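Local coordinates for leucine--trna ligase (Agrobacterium radiobacter, PDB 5AH5), which probably catalyses the ATP-dependent attachment of L-leucine to tRNA(Leu), as a class I aminoacyl-tRNA synthetase, at residues B[70-82]-B[115-127]. Sequence-based numbering, arbitrary orientation.
Sequences SVLHPMGWDSFGL and FGYSWANELATCS. With LSS (5'-O-(L-leucylsulfamoyl)adenosine), chain I.
W77 and E122 meet through a nearly straight bond: W77 NE1 donates a hydrogen bond to E122 OE2, 2.7 Å away, in the indole plane and on the anti lone pair of that oxygen. The E122 side chain reaches it fully extended, CG anti to the backbone N (chi1 -179°), and its other oxygen, OE1, forms a salt bridge with K107. The W77 backbone is engaged as well. Its O accepts T125 N at 3.1 Å almost head-on, and its N makes a weak bond to L123 O, the two making a single beta bridge between W77 and A124. S79 OG also donates to W77 O, from above the carbonyl plane. Two residues on from W77, S79 N donates to T125 OG1 at 3.1 Å, and a water links that hydroxyl to F80 N and D78 OD1. The second D78 oxygen, OD2, accepts LSS N4, the leucyl amino group, at 2.6 Å.

At the other end S118 N donates to H73 O at 3.0 Å, and another water joins M75 N to S118 O. M75 CB sits centrally over one face of the Y117 ring, 3.5 Å from its centroid; the H73 ring lies obliquely against the same tyrosine. H73 NE2 and Y117 OH both bond to the carboxylate of E37.

Segment 70-82 begins with edge strand 70-72 of the parallel sheet (with 32-37, 520-524 and 556-560) of the class I Rossmann-fold catalytic domain, then runs on as a loop carrying D78 into the leucyl-adenylate analogue's pocket. The 115-127 loop lies along it, helix 95-112 packing against W77 and helix 48-66 against Y117.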
loop_
_atom_site.group_PDB
_atom_site.type_symbol
_atom_site.label_atom_id
_atom_site.label_comp_id
_atom_site.label_asym_id
_atom_site.label_seq_id
_atom_site.Cartn_x
_atom_site.Cartn_y
_atom_site.Cartn_z
ATOM N N SER B 70 2.530 20.245 10.541
ATOM C CA SER B 70 3.974 19.912 10.486
ATOM C C SER B 70 4.097 18.531 9.796
ATOM O O SER B 70 3.774 17.496 10.381
ATOM C CB SER B 70 4.581 19.858 11.889
ATOM O OG SER B 70 5.988 19.637 11.760
ATOM N N VAL B 71 4.467 18.573 8.535
ATOM C CA VAL B 71 4.298 17.435 7.618
ATOM C C VAL B 71 5.698 16.724 7.419
ATOM O O VAL B 71 6.667 17.387 7.084
ATOM C CB VAL B 71 3.793 17.976 6.253
ATOM C CG1 VAL B 71 3.812 16.872 5.194
ATOM C CG2 VAL B 71 2.342 18.550 6.382
ATOM N N LEU B 72 5.760 15.439 7.663
ATOM C CA LEU B 72 6.851 14.598 7.213
ATOM C C LEU B 72 6.429 13.973 5.868
ATOM O O LEU B 72 5.526 13.185 5.832
ATOM C CB LEU B 72 7.152 13.510 8.236
ATOM C CG LEU B 72 8.271 12.504 7.823
ATOM C CD1 LEU B 72 9.466 13.222 7.305
ATOM C CD2 LEU B 72 8.682 11.588 8.974
ATOM N N HIS B 73 7.054 14.383 4.779
ATOM C CA HIS B 73 6.895 13.745 3.500
ATOM C C HIS B 73 8.295 13.296 2.984
ATOM O O HIS B 73 8.970 14.048 2.353
ATOM C CB HIS B 73 6.362 14.735 2.540
ATOM C CG HIS B 73 5.965 14.166 1.225
ATOM N ND1 HIS B 73 6.060 14.905 0.069
ATOM C CD2 HIS B 73 5.389 12.992 0.878
ATOM C CE1 HIS B 73 5.646 14.201 -0.955
ATOM N NE2 HIS B 73 5.214 13.034 -0.489
ATOM N N PRO B 74 8.661 12.045 3.180
ATOM C CA PRO B 74 10.061 11.655 2.970
ATOM C C PRO B 74 10.163 10.720 1.801
ATOM O O PRO B 74 9.163 10.175 1.371
ATOM C CB PRO B 74 10.335 10.862 4.249
ATOM C CG PRO B 74 9.082 10.086 4.447
ATOM C CD PRO B 74 7.949 11.021 3.991
ATOM N N MET B 75 11.378 10.448 1.351
ATOM C CA MET B 75 11.619 9.553 0.229
ATOM C C MET B 75 13.013 8.905 0.434
ATOM O O MET B 75 13.960 9.472 1.000
ATOM C CB MET B 75 11.572 10.302 -1.131
ATOM C CG MET B 75 11.935 9.440 -2.387
ATOM S SD MET B 75 10.965 7.954 -2.525
ATOM C CE MET B 75 9.296 8.689 -2.693
ATOM N N GLY B 76 13.102 7.691 -0.014
ATOM C CA GLY B 76 14.335 6.933 0.115
ATOM C C GLY B 76 14.205 5.756 -0.842
ATOM O O GLY B 76 13.313 5.739 -1.709
ATOM N N TRP B 77 15.088 4.794 -0.691
ATOM C CA TRP B 77 15.465 3.900 -1.801
ATOM C C TRP B 77 15.406 2.466 -1.331
ATOM O O TRP B 77 16.105 2.103 -0.397
ATOM C CB TRP B 77 16.863 4.294 -2.254
ATOM C CG TRP B 77 16.914 5.789 -2.503
ATOM C CD1 TRP B 77 17.550 6.713 -1.742
ATOM C CD2 TRP B 77 16.155 6.538 -3.476
ATOM N NE1 TRP B 77 17.396 7.956 -2.263
ATOM C CE2 TRP B 77 16.510 7.888 -3.323
ATOM C CE3 TRP B 77 15.242 6.194 -4.474
ATOM C CZ2 TRP B 77 15.940 8.904 -4.092
ATOM C CZ3 TRP B 77 14.689 7.220 -5.289
ATOM C CH2 TRP B 77 15.035 8.555 -5.087
ATOM N N ASP B 78 14.544 1.666 -1.956
ATOM C CA ASP B 78 14.444 0.213 -1.693
ATOM C C ASP B 78 15.530 -0.454 -2.606
ATOM O O ASP B 78 15.268 -0.845 -3.723
ATOM C CB ASP B 78 13.028 -0.240 -1.985
ATOM C CG ASP B 78 12.598 -1.476 -1.222
ATOM O OD1 ASP B 78 13.392 -2.044 -0.463
ATOM O OD2 ASP B 78 11.393 -1.873 -1.363
ATOM N N SER B 79 16.767 -0.590 -2.086
ATOM C CA SER B 79 17.879 -0.800 -2.901
ATOM C C SER B 79 18.593 -2.154 -2.764
ATOM O O SER B 79 19.582 -2.327 -3.420
ATOM C CB SER B 79 18.821 0.414 -2.741
ATOM O OG SER B 79 18.956 0.790 -1.416
ATOM N N PHE B 80 18.107 -3.083 -1.932
ATOM C CA PHE B 80 18.652 -4.410 -1.791
ATOM C C PHE B 80 17.704 -5.471 -2.401
ATOM O O PHE B 80 16.524 -5.203 -2.725
ATOM C CB PHE B 80 18.859 -4.782 -0.303
ATOM C CG PHE B 80 20.301 -4.556 0.256
ATOM C CD1 PHE B 80 21.450 -4.721 -0.511
ATOM C CD2 PHE B 80 20.465 -4.290 1.609
ATOM C CE1 PHE B 80 22.724 -4.542 0.031
ATOM C CE2 PHE B 80 21.732 -4.169 2.165
ATOM C CZ PHE B 80 22.859 -4.279 1.390
ATOM N N GLY B 81 18.266 -6.660 -2.567
ATOM C CA GLY B 81 17.569 -7.820 -3.015
ATOM C C GLY B 81 17.359 -7.895 -4.499
ATOM O O GLY B 81 17.963 -7.191 -5.281
ATOM N N LEU B 82 16.413 -8.732 -4.870
ATOM C CA LEU B 82 16.302 -9.192 -6.218
ATOM C C LEU B 82 16.157 -8.147 -7.249
ATOM O O LEU B 82 16.826 -8.246 -8.266
ATOM C CB LEU B 82 15.219 -10.234 -6.324
ATOM C CG LEU B 82 15.433 -11.460 -5.489
ATOM C CD1 LEU B 82 14.302 -12.435 -5.794
ATOM C CD2 LEU B 82 16.779 -12.112 -5.820
ATOM N N PHE B 115 8.846 17.603 -6.779
ATOM C CA PHE B 115 8.377 16.872 -5.657
ATOM C C PHE B 115 9.122 17.309 -4.360
ATOM O O PHE B 115 10.367 17.185 -4.234
ATOM C CB PHE B 115 8.532 15.348 -5.870
ATOM C CG PHE B 115 7.663 14.736 -6.958
ATOM C CD1 PHE B 115 6.487 15.309 -7.393
ATOM C CD2 PHE B 115 8.036 13.517 -7.498
ATOM C CE1 PHE B 115 5.702 14.676 -8.373
ATOM C CE2 PHE B 115 7.279 12.873 -8.437
ATOM C CZ PHE B 115 6.096 13.465 -8.900
ATOM N N GLY B 116 8.341 17.738 -3.361
ATOM C CA GLY B 116 8.859 18.420 -2.178
ATOM C C GLY B 116 9.111 17.466 -1.016
ATOM O O GLY B 116 8.384 17.464 -0.084
ATOM N N TYR B 117 10.196 16.692 -1.082
ATOM C CA TYR B 117 10.529 15.720 -0.079
ATOM C C TYR B 117 11.458 16.368 0.975
ATOM O O TYR B 117 12.078 17.382 0.726
ATOM C CB TYR B 117 11.167 14.489 -0.713
ATOM C CG TYR B 117 10.210 13.651 -1.463
ATOM C CD1 TYR B 117 9.218 12.960 -0.804
ATOM C CD2 TYR B 117 10.315 13.499 -2.830
ATOM C CE1 TYR B 117 8.334 12.173 -1.484
ATOM C CE2 TYR B 117 9.437 12.694 -3.530
ATOM C CZ TYR B 117 8.448 12.074 -2.879
ATOM O OH TYR B 117 7.561 11.300 -3.581
ATOM N N SER B 118 11.351 15.866 2.181
ATOM C CA SER B 118 12.224 16.238 3.291
ATOM C C SER B 118 13.474 15.292 3.147
ATOM O O SER B 118 13.567 14.185 3.721
ATOM C CB SER B 118 11.571 15.997 4.635
ATOM O OG SER B 118 12.471 16.377 5.713
ATOM N N TRP B 119 14.332 15.758 2.323
ATOM C CA TRP B 119 15.585 15.039 1.924
ATOM C C TRP B 119 16.560 14.817 3.069
ATOM O O TRP B 119 17.357 13.895 3.004
ATOM C CB TRP B 119 16.267 15.775 0.799
ATOM C CG TRP B 119 15.533 15.698 -0.504
ATOM C CD1 TRP B 119 15.120 16.760 -1.267
ATOM C CD2 TRP B 119 15.223 14.515 -1.268
ATOM N NE1 TRP B 119 14.525 16.313 -2.390
ATOM C CE2 TRP B 119 14.573 14.947 -2.437
ATOM C CE3 TRP B 119 15.427 13.135 -1.065
ATOM C CZ2 TRP B 119 14.100 14.072 -3.404
ATOM C CZ3 TRP B 119 14.945 12.258 -1.999
ATOM C CH2 TRP B 119 14.273 12.731 -3.172
ATOM N N ALA B 120 16.414 15.547 4.170
ATOM C CA ALA B 120 17.232 15.294 5.371
ATOM C C ALA B 120 16.857 13.999 5.955
ATOM O O ALA B 120 17.605 13.469 6.759
ATOM C CB ALA B 120 17.041 16.372 6.442
ATOM N N ASN B 121 15.673 13.512 5.609
ATOM C CA ASN B 121 15.176 12.258 6.090
ATOM C C ASN B 121 15.393 11.107 5.094
ATOM O O ASN B 121 14.935 10.040 5.340
ATOM C CB ASN B 121 13.667 12.410 6.476
ATOM C CG ASN B 121 13.490 13.358 7.650
ATOM O OD1 ASN B 121 13.404 14.528 7.440
ATOM N ND2 ASN B 121 13.596 12.847 8.885
ATOM N N GLU B 122 16.086 11.344 4.001
ATOM C CA GLU B 122 16.354 10.283 3.049
ATOM C C GLU B 122 17.115 9.101 3.647
ATOM O O GLU B 122 17.914 9.264 4.561
ATOM C CB GLU B 122 17.154 10.883 1.885
ATOM C CG GLU B 122 17.554 9.965 0.716
ATOM C CD GLU B 122 18.390 10.706 -0.305
ATOM O OE1 GLU B 122 18.762 11.883 -0.089
ATOM O OE2 GLU B 122 18.650 10.166 -1.411
ATOM N N LEU B 123 16.820 7.905 3.159
ATOM C CA LEU B 123 17.569 6.714 3.500
ATOM C C LEU B 123 17.683 5.794 2.304
ATOM O O LEU B 123 17.021 5.963 1.268
ATOM C CB LEU B 123 16.943 5.943 4.662
ATOM C CG LEU B 123 15.478 5.526 4.508
ATOM C CD1 LEU B 123 15.333 4.237 3.655
ATOM C CD2 LEU B 123 14.790 5.273 5.835
ATOM N N ALA B 124 18.576 4.826 2.437
ATOM C CA ALA B 124 18.734 3.805 1.410
ATOM C C ALA B 124 18.943 2.503 2.154
ATOM O O ALA B 124 19.792 2.451 3.032
ATOM C CB ALA B 124 19.914 4.164 0.571
ATOM N N THR B 125 18.203 1.456 1.813
ATOM C CA THR B 125 18.281 0.269 2.612
ATOM C C THR B 125 19.688 -0.455 2.489
ATOM O O THR B 125 19.975 -1.302 3.270
ATOM C CB THR B 125 17.166 -0.680 2.290
ATOM O OG1 THR B 125 17.285 -1.092 0.946
ATOM C CG2 THR B 125 15.695 0.069 2.456
ATOM N N CYS B 126 20.490 -0.076 1.530
ATOM C CA CYS B 126 21.795 -0.707 1.312
ATOM C C CYS B 126 22.886 0.043 2.058
ATOM O O CYS B 126 24.010 -0.415 2.067
ATOM C CB CYS B 126 22.120 -0.794 -0.174
ATOM S SG CYS B 126 22.221 0.755 -1.059
ATOM N N SER B 127 22.587 1.180 2.684
ATOM C CA SER B 127 23.654 1.919 3.321
ATOM C C SER B 127 24.070 1.237 4.634
ATOM O O SER B 127 23.224 0.568 5.345
ATOM C CB SER B 127 23.252 3.387 3.506
ATOM O OG SER B 127 22.342 3.409 4.583
HETATM C C1 LSS I . 8.107 -1.206 -4.968
HETATM N N1 LSS I . 1.402 2.693 -12.430
HETATM O O1 LSS I . 7.074 -1.737 -5.313
HETATM S S1 LSS I . 8.408 -0.119 -7.159
HETATM C C2 LSS I . 1.105 3.072 -11.189
HETATM N N2 LSS I . 8.825 -0.431 -5.759
HETATM O O2 LSS I . 2.692 0.523 -7.268
HETATM N N3 LSS I . 1.937 2.880 -10.141
HETATM O O3 LSS I . 3.455 2.017 -5.080
HETATM C C4 LSS I . 3.130 2.281 -10.369
HETATM N N4 LSS I . 10.049 -1.040 -3.406
HETATM O O4 LSS I . 5.296 2.894 -7.673
HETATM C C5 LSS I . 3.456 1.787 -11.626
HETATM O O5 LSS I . 7.031 0.686 -7.091
HETATM C C6 LSS I . 2.560 1.979 -12.664
HETATM N N6 LSS I . 2.902 1.552 -13.907
HETATM C C7 LSS I . 8.033 -1.201 -1.038
HETATM N N7 LSS I . 4.675 1.195 -11.535
HETATM C C8 LSS I . 5.080 1.266 -10.238
HETATM C C9 LSS I . 7.711 -0.903 -2.505
HETATM N N9 LSS I . 4.139 1.959 -9.544
HETATM C CA LSS I . 8.640 -1.477 -3.591
HETATM C C10 LSS I . 7.787 -2.693 -0.769
HETATM C C11 LSS I . 7.181 -0.230 -0.145
HETATM O O1A LSS I . 8.124 -1.212 -8.100
HETATM C C21 LSS I . 4.118 2.247 -8.124
HETATM C C22 LSS I . 4.002 1.012 -7.301
HETATM C C23 LSS I . 4.501 1.470 -5.929
HETATM C C24 LSS I . 5.531 2.504 -6.334
HETATM C C25 LSS I . 6.947 1.931 -6.405
HETATM O O2A LSS I . 9.297 0.829 -7.796
HETATM O O HOH W 1 13.565 12.316 1.874
HETATM O O HOH W 2 15.659 -3.314 -0.098
#